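Local coordinates for protein multicopper oxidase (Uncultured bacterium, PDB 4E9X) that probably oxidises substrates one electron at a time at a mononuclear copper and passes the electrons to a trinuclear copper cluster that reduces dioxygen to water, at residues A[26-31]-A[101-106]; A[49-52]-A[56-59]; A[81-84]-A[88-91]. One frame throughout, in Å; residues are numbered along the deposited sequence.

Interaction 1. Residues A[26-31]-A[101-106]; sequences FGFNGQ and LWYHCH. With CU (copper (II) ion), chain E; CU (copper (II) ion), chain J; CU (copper (II) ion), chain D.
F28 and Y103 pack together behind H104-C105-H106, the His-Cys-His segment that in multicopper oxidases joins the mononuclear type 1 copper to the trinuclear cluster. The two rings form a T-shaped (edge-to-face) pair in which the tyrosine turns its edge to the phenylalanine face. Their centroids are 5.4 Å apart and their planes stand at 63°, with CE1 of Y103 only 3.6 Å from CD2 of F28. The two side chains run antiparallel past one another, and the phenol of Y103 runs on to a hydrogen bond with the carbonyl O of P35. F28 closes strand 21-28 at two overlapping turns, type II from G27 to G30 and type I' from F28 to Q31. Its ring, backed by M8 and I10 of strand 3-18, brings CZ to 4.2 Å from C105 N, near the ring plane.

Beyond this apolar wall the 101-106 segment binds three coppers. With SG of C105 extended away from the backbone N (chi1 -173°), the thiolate points to the F26 and F28 side, where it lies 2.2 Å from the copper of chain D, which H57 and H112 also bind; the flanking histidines reach the cluster coppers. NE2 of H104 lies 2.0 Å from the copper of chain E, shared with H62 and with H254 of the second subunit. NE2 of H106 lies 2.1 Å from the copper of chain J, which H206 and H252 of the second subunit also bind. ND1 of H104 donates to C105 O at 2.8 Å, nearly straight at 173°, in its own ring plane but above the carbonyl plane. That bond fixes the turn of the imidazole and ties the thiolate ligand's backbone to a cluster ligand, consistent with the bonded and hydrogen-bonded electron paths proposed for this family.

Interaction 2. Residues A[49-52]-A[56-59]; sequences VTNN and PHTI. With CU (copper (II) ion), chain D.
The packing of V49 and N51 on I59 and H57 is a buried contact between the end of strand 44-51 and the loop that follows it, apolar at one end and amide against imidazole at the other. V49 and N51 alternate with T50 along the strand, so both lean toward the loop. CG2 of V49 meets CD1 of I59 at 3.6 Å, the two side chains crossing obliquely.

At the other end the amide of N51 lies across the edge of the H57 ring. CG of N51 sits in the ring plane, while the amide is turned 58° against it. The amide straddles CD2 of H57, with ND2 and OD1 of N51 each 3.5 Å from it. The extended first torsion of N51 (chi1 -179°) carries the amide this far, and its ND2 also reaches to 3.9 Å from CA of P56.

This is the first copper-ligand loop of a cupredoxin-type domain. H57 supplies one type 1 ligand, its ND1 2.0 Å from the copper of chain D, well ahead in the chain of C105, H112 and M118, which complete the site. The far nitrogen of the ring, NE2, is hydrogen-bonded to OG1 of T53, and the same hydroxyl is bonded to OD1 of N51. N51 is thus a second-shell residue, its ND2 in turn bonded to the carbonyl O atoms of L55 and I83. With an alanine here, T53 and the carbonyls of L55 and I83 would probably be left without their amide partner, and the H57 imidazole would lose the group that bears on its CD2 edge. I10 of strand 3-18 and M118 also pack on the H57 side chain.

Interaction 3. Residues A[81-84]-A[88-91]; sequences QPIE and SYTY
OH of Y91 is gripped by two polar groups, the backbone N of I59 and OE1 of Q80, while CD1 of I83 rests against it at 3.7 Å. These two bonds anchor the hydroxyl end of a buried phenol. The CD1 methyl of I83 approaches obliquely, and it is also 4.2 Å from CE2 of Y91.

On the 81-84 side, I83 makes all the close contacts. Its longer branch, with CG1 anti to the carbonyl carbon (chi1 -51°), crosses the Y89 side chain nearly at a right angle, over its CB. CG1 and CD1 of I83 are each 3.6 Å from CB of Y89. The CG2 methyl faces the start of the strand, 4.2 Å from the backbone N of S88. Within the strand Y89 and Y91 also touch. CD2 of Y89 lies 3.5 Å above one face of the Y91 ring, offset toward the rim, so the isoleucine and the two tyrosines all touch one another.

Q81 packs on W283 of the second subunit, where the loop reaches the subunit interface. Strand 88-94 runs antiparallel to strand 44-51, whose V49 bears on both I83 and Y91, while W61 of strand 60-62 meets the Y91 ring edge-to-face. The 81-84 loop thus lies against the start of strand 88-94, with strand 44-51 beside it and the copper-ligand loop 56-59 bonded to its backbone.

Overall arrangement
Interactions 1 and 2 are buried and converge on the type 1 copper of chain D, one bringing C105 and the other H57; interaction 3 is only partly buried and binds no metal. The first two touch directly, with H106 N on OG1 of T58 and F28 packed on I59. Interaction 2 also joins interaction 3, through the backbone of H57 to that of I83 and the strand pairing of V49 with Y89, whereas interactions 1 and 3 do not touch. Chemistry changes with position: an aromatic pair packed against a segment that carries three copper ligands, then an amide against a ligand imidazole, and finally aliphatic packing on tyrosines toward the surface.

Interaction 1. Residues A[26-31]-A[101-106]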
loop_
_atom_site.group_PDB
_atom_site.type_symbol
_atom_site.label_atom_id
_atom_site.label_comp_id
_atom_site.label_asym_id
_atom_site.label_seq_id
_atom_site.Cartn_x
_atom_site.Cartn_y
_atom_site.Cartn_z
ATOM N N PHE A 26 26.775 4.108 -3.355
ATOM C CA PHE A 26 27.704 3.225 -2.683
ATOM C C PHE A 26 27.416 1.800 -3.164
ATOM O O PHE A 26 26.625 1.085 -2.584
ATOM C CB PHE A 26 27.548 3.330 -1.166
ATOM C CG PHE A 26 27.913 4.682 -0.573
ATOM C CD1 PHE A 26 29.175 5.236 -0.728
ATOM C CD2 PHE A 26 26.950 5.376 0.157
ATOM C CE1 PHE A 26 29.508 6.459 -0.141
ATOM C CE2 PHE A 26 27.275 6.599 0.740
ATOM C CZ PHE A 26 28.561 7.109 0.594
ATOM N N GLY A 27 28.047 1.422 -4.267
ATOM C CA GLY A 27 27.661 0.157 -4.911
ATOM C C GLY A 27 28.450 -0.991 -4.351
ATOM O O GLY A 27 29.691 -0.980 -4.284
ATOM N N PHE A 28 27.763 -2.041 -3.943
ATOM C CA PHE A 28 28.404 -3.309 -3.641
ATOM C C PHE A 28 29.084 -3.795 -4.925
ATOM O O PHE A 28 28.471 -3.843 -5.988
ATOM C CB PHE A 28 27.362 -4.309 -3.135
ATOM C CG PHE A 28 26.808 -3.958 -1.743
ATOM C CD1 PHE A 28 27.664 -3.935 -0.648
ATOM C CD2 PHE A 28 25.478 -3.651 -1.576
ATOM C CE1 PHE A 28 27.215 -3.597 0.638
ATOM C CE2 PHE A 28 25.016 -3.370 -0.314
ATOM C CZ PHE A 28 25.864 -3.353 0.817
ATOM N N ASN A 29 30.377 -4.100 -4.821
ATOM C CA ASN A 29 31.235 -4.442 -5.948
ATOM C C ASN A 29 31.085 -3.387 -7.030
ATOM O O ASN A 29 31.241 -3.697 -8.237
ATOM C CB ASN A 29 30.945 -5.844 -6.478
ATOM C CG ASN A 29 31.444 -6.936 -5.558
ATOM O OD1 ASN A 29 31.942 -6.664 -4.464
ATOM N ND2 ASN A 29 31.330 -8.183 -5.997
ATOM N N GLY A 30 30.828 -2.139 -6.683
ATOM C CA GLY A 30 30.794 -1.080 -7.663
ATOM C C GLY A 30 29.627 -1.154 -8.629
ATOM O O GLY A 30 29.689 -0.616 -9.722
ATOM N N GLN A 31 28.501 -1.785 -8.209
ATOM C CA GLN A 31 27.368 -1.874 -9.137
ATOM C C GLN A 31 26.064 -1.709 -8.329
ATOM O O GLN A 31 26.045 -1.988 -7.119
ATOM C CB GLN A 31 27.354 -3.215 -9.873
ATOM C CG GLN A 31 27.414 -4.459 -8.946
ATOM C CD GLN A 31 27.193 -5.716 -9.778
ATOM O OE1 GLN A 31 28.128 -6.201 -10.435
ATOM N NE2 GLN A 31 25.980 -6.242 -9.747
ATOM N N LEU A 101 15.283 -13.597 -1.030
ATOM C CA LEU A 101 15.742 -12.709 0.038
ATOM C C LEU A 101 16.536 -11.567 -0.572
ATOM O O LEU A 101 16.673 -11.468 -1.816
ATOM C CB LEU A 101 16.632 -13.486 1.040
ATOM C CG LEU A 101 16.085 -14.865 1.440
ATOM C CD1 LEU A 101 16.985 -15.492 2.511
ATOM C CD2 LEU A 101 14.670 -14.817 1.940
ATOM N N TRP A 102 17.072 -10.680 0.259
ATOM C CA TRP A 102 17.913 -9.600 -0.290
ATOM C C TRP A 102 18.840 -9.110 0.799
ATOM O O TRP A 102 18.743 -9.552 1.931
ATOM C CB TRP A 102 17.077 -8.499 -0.878
ATOM C CG TRP A 102 16.140 -7.691 -0.020
ATOM C CD1 TRP A 102 15.140 -8.147 0.779
ATOM C CD2 TRP A 102 16.134 -6.256 0.060
ATOM N NE1 TRP A 102 14.506 -7.050 1.371
ATOM C CE2 TRP A 102 15.096 -5.892 0.949
ATOM C CE3 TRP A 102 16.891 -5.222 -0.529
ATOM C CZ2 TRP A 102 14.832 -4.550 1.247
ATOM C CZ3 TRP A 102 16.628 -3.900 -0.231
ATOM C CH2 TRP A 102 15.590 -3.563 0.669
ATOM N N TYR A 103 19.736 -8.216 0.440
ATOM C CA TYR A 103 20.711 -7.750 1.420
ATOM C C TYR A 103 20.838 -6.243 1.178
ATOM O O TYR A 103 20.664 -5.754 0.043
ATOM C CB TYR A 103 22.060 -8.524 1.360
ATOM C CG TYR A 103 22.770 -8.328 0.025
ATOM C CD1 TYR A 103 23.642 -7.264 -0.190
ATOM C CD2 TYR A 103 22.554 -9.223 -1.019
ATOM C CE1 TYR A 103 24.285 -7.090 -1.414
ATOM C CE2 TYR A 103 23.182 -9.068 -2.271
ATOM C CZ TYR A 103 24.021 -8.011 -2.437
ATOM O OH TYR A 103 24.676 -7.791 -3.646
ATOM N N HIS A 104 21.176 -5.483 2.221
ATOM C CA HIS A 104 21.272 -4.041 2.066
ATOM C C HIS A 104 22.019 -3.433 3.250
ATOM O O HIS A 104 22.044 -4.055 4.330
ATOM C CB HIS A 104 19.888 -3.373 1.951
ATOM C CG HIS A 104 18.893 -3.600 3.054
ATOM N ND1 HIS A 104 18.908 -2.942 4.253
ATOM C CD2 HIS A 104 17.831 -4.442 3.104
ATOM C CE1 HIS A 104 17.878 -3.376 5.005
ATOM N NE2 HIS A 104 17.192 -4.275 4.326
ATOM N N CYS A 105 22.548 -2.237 3.073
ATOM C CA CYS A 105 23.174 -1.581 4.238
ATOM C C CYS A 105 22.123 -1.340 5.306
ATOM O O CYS A 105 20.948 -1.148 5.011
ATOM C CB CYS A 105 23.791 -0.257 3.746
ATOM S SG CYS A 105 24.764 0.546 5.045
ATOM N N HIS A 106 22.560 -1.282 6.567
ATOM C CA HIS A 106 21.667 -0.898 7.650
ATOM C C HIS A 106 22.188 0.285 8.471
ATOM O O HIS A 106 21.741 0.506 9.597
ATOM C CB HIS A 106 21.366 -2.115 8.551
ATOM C CG HIS A 106 19.940 -2.207 8.987
ATOM N ND1 HIS A 106 19.397 -1.316 9.881
ATOM C CD2 HIS A 106 18.954 -3.085 8.681
ATOM C CE1 HIS A 106 18.136 -1.632 10.080
ATOM N NE2 HIS A 106 17.825 -2.704 9.377
HETATM CU CU CU E . 15.407 -5.005 4.729
HETATM CU CU CU J . 16.005 -3.673 9.367
HETATM CU CU CU D . 25.714 2.275 4.041
#

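Interaction 2. Residues A[49-52]-A[56-59]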
loop_
_atom_site.group_PDB
_atom_site.type_symbol
_atom_site.label_atom_id
_atom_site.label_comp_id
_atom_site.label_asym_id
_atom_site.label_seq_id
_atom_site.Cartn_x
_atom_site.Cartn_y
_atom_site.Cartn_z
ATOM N N VAL A 49 33.494 -8.623 3.784
ATOM C CA VAL A 49 33.144 -7.326 3.230
ATOM C C VAL A 49 34.280 -6.313 3.478
ATOM O O VAL A 49 34.663 -6.152 4.650
ATOM C CB VAL A 49 31.851 -6.811 3.888
ATOM C CG1 VAL A 49 31.503 -5.452 3.311
ATOM C CG2 VAL A 49 30.688 -7.783 3.752
ATOM N N THR A 50 34.760 -5.653 2.438
ATOM C CA THR A 50 35.694 -4.531 2.595
ATOM C C THR A 50 35.063 -3.214 2.162
ATOM O O THR A 50 34.539 -3.076 1.061
ATOM C CB THR A 50 36.971 -4.776 1.795
ATOM O OG1 THR A 50 37.554 -5.957 2.394
ATOM C CG2 THR A 50 37.947 -3.620 1.931
ATOM N N ASN A 51 35.120 -2.266 3.078
ATOM C CA ASN A 51 34.523 -0.952 2.810
ATOM C C ASN A 51 35.543 -0.023 2.149
ATOM O O ASN A 51 36.403 0.537 2.857
ATOM C CB ASN A 51 34.059 -0.371 4.162
ATOM C CG ASN A 51 33.397 0.989 4.022
ATOM O OD1 ASN A 51 33.322 1.501 2.889
ATOM N ND2 ASN A 51 32.905 1.525 5.120
ATOM N N ASN A 52 35.471 0.185 0.836
ATOM C CA ASN A 52 36.330 1.081 0.100
ATOM C C ASN A 52 35.694 2.438 -0.095
ATOM O O ASN A 52 36.052 3.117 -1.061
ATOM C CB ASN A 52 36.793 0.488 -1.228
ATOM C CG ASN A 52 37.695 -0.732 -1.010
ATOM O OD1 ASN A 52 38.483 -0.743 -0.099
ATOM N ND2 ASN A 52 37.521 -1.768 -1.828
ATOM N N PRO A 56 30.902 4.845 6.992
ATOM C CA PRO A 56 30.617 3.546 7.542
ATOM C C PRO A 56 29.356 2.905 6.925
ATOM O O PRO A 56 28.407 3.584 6.504
ATOM C CB PRO A 56 30.375 3.833 9.023
ATOM C CG PRO A 56 30.137 5.293 9.118
ATOM C CD PRO A 56 30.679 5.975 7.916
ATOM N N HIS A 57 29.421 1.554 6.908
ATOM C CA HIS A 57 28.296 0.754 6.391
ATOM C C HIS A 57 28.181 -0.537 7.197
ATOM O O HIS A 57 29.090 -0.864 7.968
ATOM C CB HIS A 57 28.547 0.370 4.910
ATOM C CG HIS A 57 28.726 1.561 4.015
ATOM N ND1 HIS A 57 27.706 2.409 3.662
ATOM C CD2 HIS A 57 29.871 2.039 3.443
ATOM C CE1 HIS A 57 28.249 3.366 2.876
ATOM N NE2 HIS A 57 29.574 3.153 2.742
ATOM N N THR A 58 27.123 -1.301 6.927
ATOM C CA THR A 58 27.026 -2.703 7.324
ATOM C C THR A 58 26.351 -3.485 6.184
ATOM O O THR A 58 25.958 -2.838 5.212
ATOM C CB THR A 58 26.187 -2.948 8.590
ATOM O OG1 THR A 58 24.858 -2.444 8.343
ATOM C CG2 THR A 58 26.764 -2.234 9.820
ATOM N N ILE A 59 26.207 -4.785 6.325
ATOM C CA ILE A 59 25.246 -5.483 5.459
ATOM C C ILE A 59 24.303 -6.264 6.365
ATOM O O ILE A 59 24.754 -7.108 7.140
ATOM C CB ILE A 59 25.909 -6.419 4.458
ATOM C CG1 ILE A 59 27.004 -5.733 3.616
ATOM C CG2 ILE A 59 24.816 -7.011 3.529
ATOM C CD1 ILE A 59 27.545 -6.685 2.515
HETATM CU CU CU D . 25.714 2.275 4.041
#

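Interaction 3. Residues A[81-84]-A[88-91]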
loop_
_atom_site.group_PDB
_atom_site.type_symbol
_atom_site.label_atom_id
_atom_site.label_comp_id
_atom_site.label_asym_id
_atom_site.label_seq_id
_atom_site.Cartn_x
_atom_site.Cartn_y
_atom_site.Cartn_z
ATOM N N GLN A 81 29.171 -2.995 15.787
ATOM C CA GLN A 81 29.576 -1.643 15.429
ATOM C C GLN A 81 29.705 -1.564 13.917
ATOM O O GLN A 81 29.922 -2.602 13.280
ATOM C CB GLN A 81 30.881 -1.355 16.166
ATOM C CG GLN A 81 30.713 -1.643 17.681
ATOM C CD GLN A 81 31.944 -1.139 18.412
ATOM O OE1 GLN A 81 32.936 -1.886 18.339
ATOM N NE2 GLN A 81 31.876 0.023 19.043
ATOM N N PRO A 82 29.546 -0.371 13.321
ATOM C CA PRO A 82 29.580 -0.291 11.866
ATOM C C PRO A 82 30.964 -0.647 11.287
ATOM O O PRO A 82 31.987 -0.599 11.972
ATOM C CB PRO A 82 29.380 1.209 11.622
ATOM C CG PRO A 82 28.762 1.767 12.845
ATOM C CD PRO A 82 29.273 0.932 13.970
ATOM N N ILE A 83 30.969 -0.942 9.988
ATOM C CA ILE A 83 32.231 -1.159 9.285
ATOM C C ILE A 83 32.741 0.184 8.833
ATOM O O ILE A 83 32.196 0.816 7.921
ATOM C CB ILE A 83 32.018 -2.096 8.078
ATOM C CG1 ILE A 83 31.274 -3.381 8.429
ATOM C CG2 ILE A 83 33.377 -2.381 7.410
ATOM C CD1 ILE A 83 30.817 -4.157 7.185
ATOM N N GLU A 84 33.777 0.702 9.526
ATOM C CA GLU A 84 34.264 2.019 9.212
ATOM C C GLU A 84 34.977 2.031 7.875
ATOM O O GLU A 84 35.358 0.984 7.345
ATOM C CB GLU A 84 35.226 2.461 10.334
ATOM C CG GLU A 84 34.585 2.482 11.731
ATOM C CD GLU A 84 33.501 3.535 11.926
ATOM O OE1 GLU A 84 33.505 4.597 11.228
ATOM O OE2 GLU A 84 32.589 3.337 12.757
ATOM N N SER A 88 37.241 -3.933 7.209
ATOM C CA SER A 88 36.592 -5.135 6.749
ATOM C C SER A 88 35.815 -5.800 7.885
ATOM O O SER A 88 36.095 -5.487 9.014
ATOM C CB SER A 88 37.579 -6.165 6.196
ATOM O OG SER A 88 38.304 -5.541 5.136
ATOM N N TYR A 89 34.927 -6.700 7.499
ATOM C CA TYR A 89 34.088 -7.437 8.433
ATOM C C TYR A 89 33.563 -8.704 7.778
ATOM O O TYR A 89 33.241 -8.676 6.586
ATOM C CB TYR A 89 32.920 -6.533 8.871
ATOM C CG TYR A 89 32.088 -7.061 10.008
ATOM C CD1 TYR A 89 32.399 -6.776 11.317
ATOM C CD2 TYR A 89 30.959 -7.835 9.797
ATOM C CE1 TYR A 89 31.614 -7.263 12.349
ATOM C CE2 TYR A 89 30.181 -8.323 10.832
ATOM C CZ TYR A 89 30.506 -8.036 12.150
ATOM O OH TYR A 89 29.731 -8.515 13.212
ATOM N N THR A 90 33.457 -9.773 8.533
ATOM C CA THR A 90 32.966 -11.050 7.980
ATOM C C THR A 90 31.634 -11.459 8.611
ATOM O O THR A 90 31.474 -11.522 9.841
ATOM C CB THR A 90 34.008 -12.155 8.216
ATOM O OG1 THR A 90 35.205 -11.848 7.467
ATOM C CG2 THR A 90 33.463 -13.509 7.764
ATOM N N TYR A 91 30.699 -11.715 7.695
ATOM C CA TYR A 91 29.379 -12.254 8.033
ATOM C C TYR A 91 29.384 -13.773 7.849
ATOM O O TYR A 91 29.899 -14.183 6.805
ATOM C CB TYR A 91 28.279 -11.645 7.142
ATOM C CG TYR A 91 28.182 -10.144 7.429
ATOM C CD1 TYR A 91 27.438 -9.713 8.515
ATOM C CD2 TYR A 91 28.855 -9.184 6.658
ATOM C CE1 TYR A 91 27.283 -8.369 8.857
ATOM C CE2 TYR A 91 28.747 -7.843 6.974
ATOM C CZ TYR A 91 27.973 -7.451 8.067
ATOM O OH TYR A 91 27.888 -6.124 8.389
#